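Local coordinates for Abbfa_003403 (Acinetobacter baumannii, PDB 4ZXH), which is a four-domain nonribosomal peptide synthetase that probably activates an amino acid, holds it on its carrier domain, condenses it with a partner and releases the product, at residues G465-A470 against R802-G807; C854-T857 against L861-H864. All coordinates share one frame; numbering follows the deposited sequence.

Interaction 1 (G465-A470 against R802-G807); sequences GIQFEA and RLVPPG
The side chain of Q467 lies across L803 and ends beside V804, joining the loop between helices 428-447 and 483-494 to the loop between strands 792-797 and 809-816. The two strands pair antiparallel in the small sheet of the adenylation part, and the 465-470 segment is consistent with the linker that leads there from the condensation domain. Neither segment is a helix or a strand, and no hydrogen bond passes between them; the contact rests on van der Waals packing, mostly of side chains. The CG of Q467 stands anti to its own carbonyl carbon (chi1 -80°), and a bend at the next torsion (chi2 139°) carries the amide group over to the 802-807 segment. There CD of Q467 rests on the methyl CD2 of L803 at 3.5 Å, the two side chains running obliquely past each other. The same CD2 of L803 is 3.5 Å from OE1 of Q467, so one leucine branch meets both the amide carbon and the amide oxygen. Farther along, NE2 of Q467 passes the methyl CG2 of V804 at 3.6 Å. NE2 of Q467 also comes within 3.3 Å of the backbone N of V804, but both atoms are donors and no bond can form. The partner of this NE2 is instead the carbonyl oxygen of V796 in strand 792-797, a residue that also shares a backbone hydrogen bond with V804. The amide is therefore tied to the strand that leads into the loop. Y462 touches Q467, L803 and P806 alike, and its hydroxyl bonds the carbonyl oxygen of V804. Next along the chain, the F468 ring leans toward P806; CZ of F468 approaches CG of P806 at an oblique angle, 4.2 Å away.

Interaction 2 (C854-T857 against L861-H864); sequences CLRT and LTHH
C854 and T862 form an antiparallel hydrogen-bonded pair in the beta hairpin made by strands 846-855 and 861-863. The bond from C854 N to T862 O is 2.9 Å long; its return partner, T862 N to C854 O, is weak at 3.3 Å. L855 and L861, a non-hydrogen-bonded pair, point to one face of the sheet, where CD1 of L855 meets CD2 of L861 at 4.1 Å. On the face of C854 and T862, R856 and H864, which follow the two strands, close in on the threonine hydroxyl. T862 sets its hydroxyl between its backbone N and carbonyl carbon (chi1 63°), which leaves OG1 between R856 and H864. NE of R856 donates to OG1 of T862 over 3.2 Å in a bent bond (143° at the hydrogen), the hydroxyl lying somewhat out of the guanidinium plane. From the threonine's own segment, NE2 of H864 shares a 2.7 Å hydrogen bond with OG1 of T862. A fold at chi2 (-55°) turns the R856 chain and brings NE to the hydroxyl. The R856 and T862 side chains cross at about a right angle. SG of C854 sits 3.7 Å above one face of the R856 guanidinium, toward its rim. NH2 of R856 comes near the plane of the H864 ring at its edge, 3.8 Å from CE1 of H864, with the two planes strongly inclined. The far ends are held too: ND1 of H864 bonds OE2 of E879, and NH1 of R856 bonds the carbonyl oxygen of L217 of the condensation domain. A chain of polar contacts thus runs from E879 through the imidazole and the threonine hydroxyl to the arginine. The E879 carboxylate would tend to make the ring more basic and the guanidinium to oppose this, while the arginine ties the hairpin end to the condensation domain.

In the fold
The centres of the two interactions lie about 11 Å apart. Interaction 2 lies in the antiparallel sheet that includes strands 792-797, 809-816, 846-855 and 861-863, and interaction 1 packs at its edge through the loop joining 792-797 to 809-816. Interaction 1 joins segments distant in sequence and closes before interaction 2, a local hairpin contact, begins. L855 connects them: CD1 of L855 lies 3.5 Å from CE2 of F468, and its backbone probably bonds G807. The 465-470 segment thus packs against the end of the hairpin's first strand. Together with L217 and N433, which bond R856 and P806, they mark where the condensation and adenylation parts meet.

Interaction 1 (G465-A470 against R802-G807)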
# COMPACT_ATOMS: atom_id res chain seq x y z
N GLY A 465 -23.24 31.87 1.44
CA GLY A 465 -23.85 30.67 0.91
C GLY A 465 -22.99 29.89 -0.08
O GLY A 465 -23.49 29.41 -1.09
N ILE A 466 -21.69 29.79 0.21
CA ILE A 466 -20.77 28.95 -0.54
C ILE A 466 -19.56 28.56 0.32
O ILE A 466 -19.21 29.26 1.27
CB ILE A 466 -20.26 29.63 -1.83
CG1 ILE A 466 -19.86 28.56 -2.86
CG2 ILE A 466 -19.09 30.56 -1.54
CD1 ILE A 466 -19.89 29.05 -4.26
N GLN A 467 -18.95 27.43 -0.00
CA GLN A 467 -17.86 26.87 0.79
C GLN A 467 -16.54 27.61 0.64
O GLN A 467 -15.79 27.76 1.61
CB GLN A 467 -17.68 25.40 0.45
CG GLN A 467 -18.69 24.49 1.14
CD GLN A 467 -19.20 23.39 0.23
OE1 GLN A 467 -19.45 23.61 -0.97
NE2 GLN A 467 -19.36 22.19 0.79
N PHE A 468 -16.23 28.07 -0.57
CA PHE A 468 -15.06 28.90 -0.84
C PHE A 468 -15.43 29.90 -1.93
O PHE A 468 -16.27 29.61 -2.77
CB PHE A 468 -13.86 28.05 -1.25
CG PHE A 468 -13.31 27.24 -0.12
CD1 PHE A 468 -12.51 27.83 0.85
CD2 PHE A 468 -13.65 25.90 0.02
CE1 PHE A 468 -12.01 27.08 1.93
CE2 PHE A 468 -13.16 25.15 1.10
CZ PHE A 468 -12.34 25.75 2.05
N GLU A 469 -14.81 31.08 -1.94
CA GLU A 469 -15.22 32.05 -2.94
C GLU A 469 -14.73 31.62 -4.34
O GLU A 469 -15.30 32.01 -5.36
CB GLU A 469 -14.71 33.46 -2.58
CG GLU A 469 -15.29 34.57 -3.46
CD GLU A 469 -16.82 34.52 -3.56
OE1 GLU A 469 -17.49 34.45 -2.51
OE2 GLU A 469 -17.35 34.51 -4.71
N ALA A 470 -13.70 30.79 -4.39
CA ALA A 470 -13.22 30.25 -5.65
C ALA A 470 -14.29 29.43 -6.36
O ALA A 470 -14.37 29.44 -7.59
CB ALA A 470 -11.98 29.40 -5.43
N ARG A 802 -26.47 18.99 3.05
CA ARG A 802 -25.82 20.09 3.76
C ARG A 802 -24.40 20.30 3.23
O ARG A 802 -23.78 19.36 2.73
CB ARG A 802 -25.77 19.80 5.26
CG ARG A 802 -27.11 19.78 5.96
CD ARG A 802 -26.94 19.33 7.40
NE ARG A 802 -26.28 18.02 7.46
CZ ARG A 802 -26.15 17.29 8.56
NH1 ARG A 802 -26.63 17.71 9.72
NH2 ARG A 802 -25.54 16.12 8.49
N LEU A 803 -23.89 21.52 3.33
CA LEU A 803 -22.53 21.83 2.91
C LEU A 803 -21.47 21.16 3.79
O LEU A 803 -21.38 21.44 4.99
CB LEU A 803 -22.32 23.34 2.91
CG LEU A 803 -23.16 24.15 1.93
CD1 LEU A 803 -23.19 25.60 2.35
CD2 LEU A 803 -22.62 24.00 0.53
N VAL A 804 -20.65 20.29 3.19
CA VAL A 804 -19.70 19.50 3.97
C VAL A 804 -18.57 20.37 4.56
O VAL A 804 -18.28 21.45 4.05
CB VAL A 804 -19.08 18.38 3.12
CG1 VAL A 804 -20.16 17.45 2.62
CG2 VAL A 804 -18.27 18.95 1.98
N PRO A 805 -17.95 19.90 5.65
CA PRO A 805 -16.78 20.63 6.16
C PRO A 805 -15.61 20.43 5.20
O PRO A 805 -15.64 19.49 4.42
CB PRO A 805 -16.49 19.96 7.51
CG PRO A 805 -17.67 19.07 7.80
CD PRO A 805 -18.28 18.73 6.49
N PRO A 806 -14.60 21.31 5.25
CA PRO A 806 -13.43 21.06 4.39
C PRO A 806 -12.78 19.71 4.71
O PRO A 806 -12.90 19.23 5.85
CB PRO A 806 -12.50 22.22 4.70
CG PRO A 806 -13.40 23.30 5.26
CD PRO A 806 -14.48 22.57 6.00
N GLY A 807 -12.13 19.10 3.72
CA GLY A 807 -11.44 17.83 3.91
C GLY A 807 -12.33 16.61 3.81
O GLY A 807 -11.86 15.48 3.93

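Interaction 2 (C854-T857 against L861-H864)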
# COMPACT_ATOMS: atom_id res chain seq x y z
N CYS A 854 -14.17 15.56 -3.33
CA CYS A 854 -13.65 15.96 -2.03
C CYS A 854 -13.41 17.47 -1.96
O CYS A 854 -12.77 18.05 -2.83
CB CYS A 854 -12.36 15.20 -1.69
SG CYS A 854 -11.83 15.38 0.09
N LEU A 855 -13.96 18.10 -0.92
CA LEU A 855 -13.69 19.50 -0.66
C LEU A 855 -12.39 19.57 0.11
O LEU A 855 -12.35 19.32 1.31
CB LEU A 855 -14.83 20.15 0.12
CG LEU A 855 -14.67 21.60 0.57
CD1 LEU A 855 -14.68 22.54 -0.63
CD2 LEU A 855 -15.76 21.96 1.57
N ARG A 856 -11.31 19.89 -0.59
CA ARG A 856 -10.00 19.95 0.04
C ARG A 856 -9.92 21.16 0.96
O ARG A 856 -10.65 22.15 0.79
CB ARG A 856 -8.90 20.00 -1.02
CG ARG A 856 -8.85 18.75 -1.88
CD ARG A 856 -8.70 17.52 -1.00
NE ARG A 856 -8.44 16.29 -1.74
CZ ARG A 856 -8.08 15.14 -1.15
NH1 ARG A 856 -7.95 15.09 0.17
NH2 ARG A 856 -7.85 14.06 -1.88
N THR A 857 -9.05 21.06 1.96
CA THR A 857 -8.76 22.16 2.87
C THR A 857 -8.21 23.34 2.06
O THR A 857 -8.38 24.50 2.41
CB THR A 857 -7.76 21.72 3.97
OG1 THR A 857 -6.52 21.30 3.37
CG2 THR A 857 -8.34 20.55 4.77
N LEU A 861 -11.24 21.24 -5.59
CA LEU A 861 -12.09 20.06 -5.68
C LEU A 861 -11.35 18.94 -6.39
O LEU A 861 -10.86 19.14 -7.49
CB LEU A 861 -13.37 20.38 -6.44
CG LEU A 861 -14.24 21.50 -5.89
CD1 LEU A 861 -15.46 21.60 -6.77
CD2 LEU A 861 -14.63 21.19 -4.46
N THR A 862 -11.29 17.77 -5.78
CA THR A 862 -10.74 16.63 -6.50
C THR A 862 -11.84 15.59 -6.67
O THR A 862 -12.79 15.53 -5.88
CB THR A 862 -9.49 16.02 -5.81
OG1 THR A 862 -9.83 15.50 -4.52
CG2 THR A 862 -8.42 17.07 -5.66
N HIS A 863 -11.69 14.79 -7.72
CA HIS A 863 -12.73 13.91 -8.21
C HIS A 863 -12.38 12.48 -7.86
O HIS A 863 -11.22 12.08 -7.93
CB HIS A 863 -12.86 14.08 -9.71
CG HIS A 863 -14.12 13.51 -10.28
ND1 HIS A 863 -14.28 12.16 -10.51
CD2 HIS A 863 -15.25 14.11 -10.70
CE1 HIS A 863 -15.47 11.96 -11.04
NE2 HIS A 863 -16.09 13.12 -11.15
N HIS A 864 -13.38 11.70 -7.47
CA HIS A 864 -13.16 10.35 -6.96
C HIS A 864 -14.32 9.49 -7.43
O HIS A 864 -14.69 8.48 -6.80
CB HIS A 864 -13.06 10.37 -5.44
CG HIS A 864 -11.97 11.26 -4.92
ND1 HIS A 864 -10.72 10.78 -4.56
CD2 HIS A 864 -11.93 12.60 -4.73
CE1 HIS A 864 -9.97 11.79 -4.15
NE2 HIS A 864 -10.68 12.90 -4.24